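RagB/SusD domain protein (Flavobacterium johnsoniae, PDB 5J5U) binds chitin, probably as a SusD-like outer-membrane lipoprotein that captures chitin chains or fragments at the cell surface for uptake. Local coordinates at residues 37-42 with 249-254; 265-270 with 403-408. All coordinates share one frame; numbering follows the deposited sequence.

Contact 1: residues 37-42 with 249-254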
loop_
_atom_site.group_PDB
_atom_site.type_symbol
_atom_site.label_atom_id
_atom_site.label_comp_id
_atom_site.label_asym_id
_atom_site.label_seq_id
_atom_site.Cartn_x
_atom_site.Cartn_y
_atom_site.Cartn_z
ATOM N N THR A 37 -9.008 3.762 5.731
ATOM C CA THR A 37 -8.729 2.702 4.769
ATOM C C THR A 37 -7.341 2.102 4.929
ATOM O O THR A 37 -7.176 0.895 4.806
ATOM C CB THR A 37 -8.864 3.205 3.323
ATOM O OG1 THR A 37 -10.045 3.996 3.207
ATOM C CG2 THR A 37 -8.969 2.022 2.375
ATOM N N ASN A 38 -6.354 2.948 5.204
ATOM C CA ASN A 38 -4.970 2.509 5.406
ATOM C C ASN A 38 -4.771 1.946 6.820
ATOM O O ASN A 38 -4.508 0.735 6.992
ATOM C CB ASN A 38 -4.005 3.692 5.134
ATOM C CG ASN A 38 -2.504 3.338 5.292
ATOM O OD1 ASN A 38 -2.115 2.221 5.653
ATOM N ND2 ASN A 38 -1.661 4.325 5.019
ATOM N N LEU A 39 -4.943 2.811 7.820
ATOM C CA LEU A 39 -4.656 2.438 9.199
ATOM C C LEU A 39 -5.643 1.407 9.745
ATOM O O LEU A 39 -5.253 0.323 10.097
ATOM C CB LEU A 39 -4.651 3.688 10.109
ATOM C CG LEU A 39 -4.232 3.562 11.596
ATOM C CD1 LEU A 39 -3.076 2.592 11.771
ATOM C CD2 LEU A 39 -3.869 4.911 12.231
ATOM N N ILE A 40 -6.922 1.743 9.795
ATOM C CA ILE A 40 -7.877 0.910 10.514
ATOM C C ILE A 40 -8.187 -0.388 9.784
ATOM O O ILE A 40 -7.935 -1.467 10.322
ATOM C CB ILE A 40 -9.215 1.669 10.794
ATOM C CG1 ILE A 40 -9.003 2.756 11.840
ATOM C CG2 ILE A 40 -10.282 0.688 11.265
ATOM C CD1 ILE A 40 -10.126 3.791 11.901
ATOM N N TYR A 41 -8.742 -0.311 8.581
ATOM C CA TYR A 41 -9.178 -1.554 7.932
ATOM C C TYR A 41 -8.021 -2.313 7.248
ATOM O O TYR A 41 -7.759 -3.459 7.632
ATOM C CB TYR A 41 -10.303 -1.294 6.933
ATOM C CG TYR A 41 -11.693 -1.325 7.550
ATOM C CD1 TYR A 41 -11.981 -2.131 8.642
ATOM C CD2 TYR A 41 -12.711 -0.524 7.047
ATOM C CE1 TYR A 41 -13.250 -2.148 9.205
ATOM C CE2 TYR A 41 -13.989 -0.540 7.592
ATOM C CZ TYR A 41 -14.252 -1.343 8.674
ATOM O OH TYR A 41 -15.511 -1.333 9.219
ATOM N N SER A 42 -7.313 -1.717 6.280
ATOM C CA SER A 42 -6.207 -2.482 5.631
ATOM C C SER A 42 -5.175 -2.908 6.664
ATOM O O SER A 42 -4.799 -4.082 6.724
ATOM C CB SER A 42 -5.503 -1.678 4.524
ATOM O OG SER A 42 -6.333 -1.510 3.395
ATOM N N TYR A 249 -1.950 11.768 10.990
ATOM C CA TYR A 249 -3.214 12.263 11.518
ATOM C C TYR A 249 -3.999 11.114 12.167
ATOM O O TYR A 249 -4.552 11.265 13.259
ATOM C CB TYR A 249 -4.043 12.925 10.419
ATOM C CG TYR A 249 -5.470 13.196 10.828
ATOM C CD1 TYR A 249 -5.774 14.271 11.652
ATOM C CD2 TYR A 249 -6.510 12.383 10.389
ATOM C CE1 TYR A 249 -7.067 14.533 12.031
ATOM C CE2 TYR A 249 -7.817 12.631 10.770
ATOM C CZ TYR A 249 -8.084 13.716 11.593
ATOM O OH TYR A 249 -9.368 13.993 11.982
ATOM N N GLY A 250 -4.056 9.967 11.494
ATOM C CA GLY A 250 -4.718 8.816 12.099
ATOM C C GLY A 250 -4.021 8.350 13.383
ATOM O O GLY A 250 -4.662 8.129 14.398
ATOM N N PHE A 251 -2.700 8.200 13.323
ATOM C CA PHE A 251 -1.891 7.854 14.496
ATOM C C PHE A 251 -2.152 8.766 15.701
ATOM O O PHE A 251 -2.205 8.295 16.835
ATOM C CB PHE A 251 -0.403 7.893 14.136
ATOM C CG PHE A 251 0.077 6.671 13.390
ATOM C CD1 PHE A 251 -0.399 5.408 13.721
ATOM C CD2 PHE A 251 1.009 6.784 12.373
ATOM C CE1 PHE A 251 0.051 4.279 13.035
ATOM C CE2 PHE A 251 1.475 5.656 11.680
ATOM C CZ PHE A 251 0.995 4.410 12.013
ATOM N N ILE A 252 -2.349 10.059 15.438
ATOM C CA ILE A 252 -2.548 11.082 16.477
ATOM C C ILE A 252 -4.002 11.102 16.968
ATOM O O ILE A 252 -4.252 11.304 18.147
ATOM C CB ILE A 252 -2.116 12.479 15.972
ATOM C CG1 ILE A 252 -0.603 12.502 15.766
ATOM C CG2 ILE A 252 -2.460 13.573 16.971
ATOM C CD1 ILE A 252 -0.091 13.657 14.913
ATOM N N SER A 253 -4.961 10.840 16.087
ATOM C CA SER A 253 -6.356 10.775 16.528
ATOM C C SER A 253 -6.655 9.475 17.292
ATOM O O SER A 253 -7.655 9.385 17.986
ATOM C CB SER A 253 -7.295 10.920 15.346
ATOM O OG SER A 253 -6.778 11.895 14.472
ATOM N N ASP A 254 -5.795 8.476 17.156
ATOM C CA ASP A 254 -5.869 7.286 18.004
ATOM C C ASP A 254 -5.150 7.513 19.339
ATOM O O ASP A 254 -4.938 6.566 20.116
ATOM C CB ASP A 254 -5.274 6.068 17.303
ATOM C CG ASP A 254 -6.160 5.553 16.189
ATOM O OD1 ASP A 254 -7.367 5.876 16.163
ATOM O OD2 ASP A 254 -5.649 4.799 15.341
#
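Leu-39 of helix 31-45 packs against Gly-250 and Phe-251 of helix 246-253 and Asp-254 just after it, a small buried helix-to-helix contact inside the SusD-like fold. It illustrates how one branched apolar residue can seat a helix on the backbone of another at a glycine. With CG anti to the backbone N (chi1 -174°), the leucine sends both methyls across the gap. Leu-39 CD2 lies among all three partners, 3.6 Å from Gly-250 C, where the glycine puts no side chain in the way, and beside the backbone N and ring CD1 of Phe-251. Leu-39 CA and Gly-250 CA lie 7.0 Å apart, the nearest pair of the two segments. Leu-39 CD1 reaches only the ring, obliquely, 3.8 Å from Phe-251 CE1.

The third neighbour is polar. Asp-254 turns its carboxylate back toward the leucine, and OD2 comes within 3.6 Å of Leu-39 CD2. This is van der Waals contact; the bond that holds the carboxylate runs from OD1 to NE2 of His-35, one turn earlier on the leucine's own helix. Asp-258 brings a second carboxylate close to OD2, which may raise the proton affinity of the pair.

Each helix also shows a doubly used carbonyl: Thr-37 O receives Ser-42 N at 3.0 Å, closing a pi-type turn, and Ser-42 OG from the opposite face, while Tyr-249 O likewise takes both Ser-253 N and OG. Around the contact, helix 53-60 touches Leu-39 and Asp-254 through Val-55, and helices 66-90 and 415-425 pack against other sides of segment 37-42.

Contact 2: residues 265-270 with 403-408; sequences IDYLRD and IGTQLW
Tyr-267 on helix 262-270 and Thr-405 on helix 399-410 meet in a CH-pi interaction, a methyl group set over an aromatic face, which joins two helices of the SusD-like fold whose backbones stay well apart. From its side of the contact the tyrosine does the touching. From CB the chain leaves with CG anti to the backbone N (chi1 -174°), a course that carries the ring straight out toward the threonine. CG itself lies farther off; Tyr-267 CD1 and CD2 lie 4.1 and 4.2 Å from Thr-405 CG2. Beyond them, Tyr-267 CE1 and CE2 close to 3.7 and 3.8 Å from Thr-405 CG2. Tyr-267 CZ is the closest, 3.5 Å from Thr-405 CG2. Thr-405 CG2 thus sits over the face, displaced toward the hydroxyl end, 3.7 Å from the centroid of the Tyr-267 ring and 17° off the normal.

At the tip, Tyr-267 OH comes to 3.9 Å from Gln-406 NE2, too long for a bond; the amide nitrogen stands at the ring's edge, near its plane, with the two flat groups turned 60° against each other. That amide is committed elsewhere, OE1 to Arg-275 and NE2, weakly, to Tyr-388. Thr-405 shows the complementary principle of a two-sided side chain: OG1 is spent on Glu-401 O of its own helix, and the methyl is what remains to offer the ring.

Behind the tyrosine, helix 262-270 carries a salt-bridge network in which Arg-269 holds Asp-270 and, through weak bonds, Asp-266. Arg-269 NE and NH2 grip a single oxygen side-on, NH2 lying 2.9 Å from Asp-270 OD1, and both nitrogens reach that oxygen from one face of the carboxylate.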
loop_
_atom_site.group_PDB
_atom_site.type_symbol
_atom_site.label_atom_id
_atom_site.label_comp_id
_atom_site.label_asym_id
_atom_site.label_seq_id
_atom_site.Cartn_x
_atom_site.Cartn_y
_atom_site.Cartn_z
ATOM N N ILE A 265 6.325 -7.760 14.981
ATOM C CA ILE A 265 7.422 -7.630 15.931
ATOM C C ILE A 265 8.141 -8.960 16.114
ATOM O O ILE A 265 9.357 -9.006 16.022
ATOM C CB ILE A 265 6.949 -7.118 17.293
ATOM C CG1 ILE A 265 6.383 -5.700 17.149
ATOM C CG2 ILE A 265 8.118 -7.151 18.303
ATOM C CD1 ILE A 265 7.359 -4.679 16.575
ATOM N N ASP A 266 7.397 -10.034 16.369
ATOM C CA ASP A 266 8.017 -11.347 16.458
ATOM C C ASP A 266 8.811 -11.674 15.195
ATOM O O ASP A 266 9.888 -12.244 15.287
ATOM C CB ASP A 266 6.990 -12.465 16.681
ATOM C CG ASP A 266 6.369 -12.440 18.060
ATOM O OD1 ASP A 266 6.785 -11.640 18.924
ATOM O OD2 ASP A 266 5.479 -13.274 18.291
ATOM N N TYR A 267 8.297 -11.337 14.011
ATOM C CA TYR A 267 9.069 -11.680 12.821
ATOM C C TYR A 267 10.386 -10.907 12.770
ATOM O O TYR A 267 11.429 -11.482 12.449
ATOM C CB TYR A 267 8.291 -11.424 11.534
ATOM C CG TYR A 267 9.028 -11.924 10.310
ATOM C CD1 TYR A 267 8.935 -13.247 9.926
ATOM C CD2 TYR A 267 9.832 -11.080 9.554
ATOM C CE1 TYR A 267 9.609 -13.721 8.826
ATOM C CE2 TYR A 267 10.518 -11.546 8.443
ATOM C CZ TYR A 267 10.402 -12.875 8.085
ATOM O OH TYR A 267 11.071 -13.379 6.983
ATOM N N LEU A 268 10.338 -9.612 13.064
ATOM C CA LEU A 268 11.524 -8.770 12.989
ATOM C C LEU A 268 12.553 -9.146 14.067
ATOM O O LEU A 268 13.763 -9.167 13.821
ATOM C CB LEU A 268 11.133 -7.297 13.119
ATOM C CG LEU A 268 10.253 -6.704 12.015
ATOM C CD1 LEU A 268 9.821 -5.303 12.397
ATOM C CD2 LEU A 268 10.975 -6.681 10.655
ATOM N N ARG A 269 12.058 -9.468 15.255
ATOM C CA ARG A 269 12.909 -9.830 16.376
ATOM C C ARG A 269 13.517 -11.237 16.223
ATOM O O ARG A 269 14.728 -11.407 16.382
ATOM C CB ARG A 269 12.120 -9.737 17.687
ATOM C CG ARG A 269 12.974 -9.878 18.943
ATOM C CD ARG A 269 12.116 -10.225 20.136
ATOM N NE ARG A 269 11.361 -11.429 19.838
ATOM C CZ ARG A 269 10.044 -11.527 19.936
ATOM N NH1 ARG A 269 9.327 -10.480 20.345
ATOM N NH2 ARG A 269 9.447 -12.668 19.621
ATOM N N ASP A 270 12.692 -12.240 15.927
ATOM C CA ASP A 270 13.167 -13.623 15.891
ATOM C C ASP A 270 14.118 -13.904 14.718
ATOM O O ASP A 270 14.869 -14.875 14.755
ATOM C CB ASP A 270 11.998 -14.624 15.819
ATOM C CG ASP A 270 11.077 -14.574 17.044
ATOM O OD1 ASP A 270 11.462 -13.989 18.084
ATOM O OD2 ASP A 270 9.962 -15.150 16.964
ATOM N N ILE A 403 9.117 -13.830 0.016
ATOM C CA ILE A 403 8.893 -12.636 -0.803
ATOM C C ILE A 403 7.647 -11.868 -0.341
ATOM O O ILE A 403 7.668 -10.634 -0.222
ATOM C CB ILE A 403 8.752 -13.004 -2.314
ATOM C CG1 ILE A 403 10.087 -13.497 -2.866
ATOM C CG2 ILE A 403 8.286 -11.798 -3.142
ATOM C CD1 ILE A 403 10.012 -13.965 -4.279
ATOM N N GLY A 404 6.575 -12.612 -0.084
ATOM C CA GLY A 404 5.353 -12.037 0.448
ATOM C C GLY A 404 5.574 -11.361 1.788
ATOM O O GLY A 404 5.108 -10.235 2.001
ATOM N N THR A 405 6.306 -12.040 2.676
ATOM C CA THR A 405 6.596 -11.504 4.004
ATOM C C THR A 405 7.434 -10.225 3.919
ATOM O O THR A 405 7.151 -9.205 4.604
ATOM C CB THR A 405 7.320 -12.558 4.864
ATOM O OG1 THR A 405 6.604 -13.797 4.799
ATOM C CG2 THR A 405 7.423 -12.106 6.319
ATOM N N GLN A 406 8.449 -10.256 3.059
ATOM C CA GLN A 406 9.275 -9.069 2.877
ATOM C C GLN A 406 8.459 -7.895 2.303
ATOM O O GLN A 406 8.594 -6.762 2.758
ATOM C CB GLN A 406 10.484 -9.375 1.980
ATOM C CG GLN A 406 11.545 -10.208 2.661
ATOM C CD GLN A 406 12.072 -9.568 3.933
ATOM O OE1 GLN A 406 12.107 -8.341 4.068
ATOM N NE2 GLN A 406 12.464 -10.401 4.886
ATOM N N LEU A 407 7.625 -8.155 1.300
ATOM C CA LEU A 407 6.774 -7.094 0.749
ATOM C C LEU A 407 5.823 -6.531 1.814
ATOM O O LEU A 407 5.589 -5.336 1.901
ATOM C CB LEU A 407 5.964 -7.617 -0.449
ATOM C CG LEU A 407 6.686 -7.684 -1.796
ATOM C CD1 LEU A 407 5.985 -8.664 -2.722
ATOM C CD2 LEU A 407 6.774 -6.312 -2.434
ATOM N N TRP A 408 5.292 -7.429 2.625
ATOM C CA TRP A 408 4.407 -7.082 3.721
ATOM C C TRP A 408 5.129 -6.144 4.690
ATOM O O TRP A 408 4.516 -5.232 5.269
ATOM C CB TRP A 408 3.919 -8.372 4.408
ATOM C CG TRP A 408 3.132 -8.167 5.643
ATOM C CD1 TRP A 408 1.870 -7.656 5.734
ATOM C CD2 TRP A 408 3.530 -8.494 6.979
ATOM N NE1 TRP A 408 1.464 -7.625 7.046
ATOM C CE2 TRP A 408 2.463 -8.141 7.831
ATOM C CE3 TRP A 408 4.682 -9.060 7.540
ATOM C CZ2 TRP A 408 2.517 -8.328 9.210
ATOM C CZ3 TRP A 408 4.734 -9.246 8.906
ATOM C CH2 TRP A 408 3.656 -8.893 9.728
#

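How the contacts relate
Contacts 1 and 2 follow each other in series along the chain, and their centres lie 21 Å apart. Their nearest atoms come to about 7 Å without touching. Two short connections tie them together. Strand 259-260, which runs between helices 246-253 and 262-270, pairs antiparallel with strand 49-50, just beyond helix 31-45. In addition, Trp-408 of contact 2 bonds to Val-46 and His-48, while Asn-38 of contact 1 bonds to Phe-413 and Ser-415, so helices 31-45 and 399-410 are joined through the residues that follow each. Contact 1 lies nearer the centre of the chain, about 13 Å against 16 Å between centres.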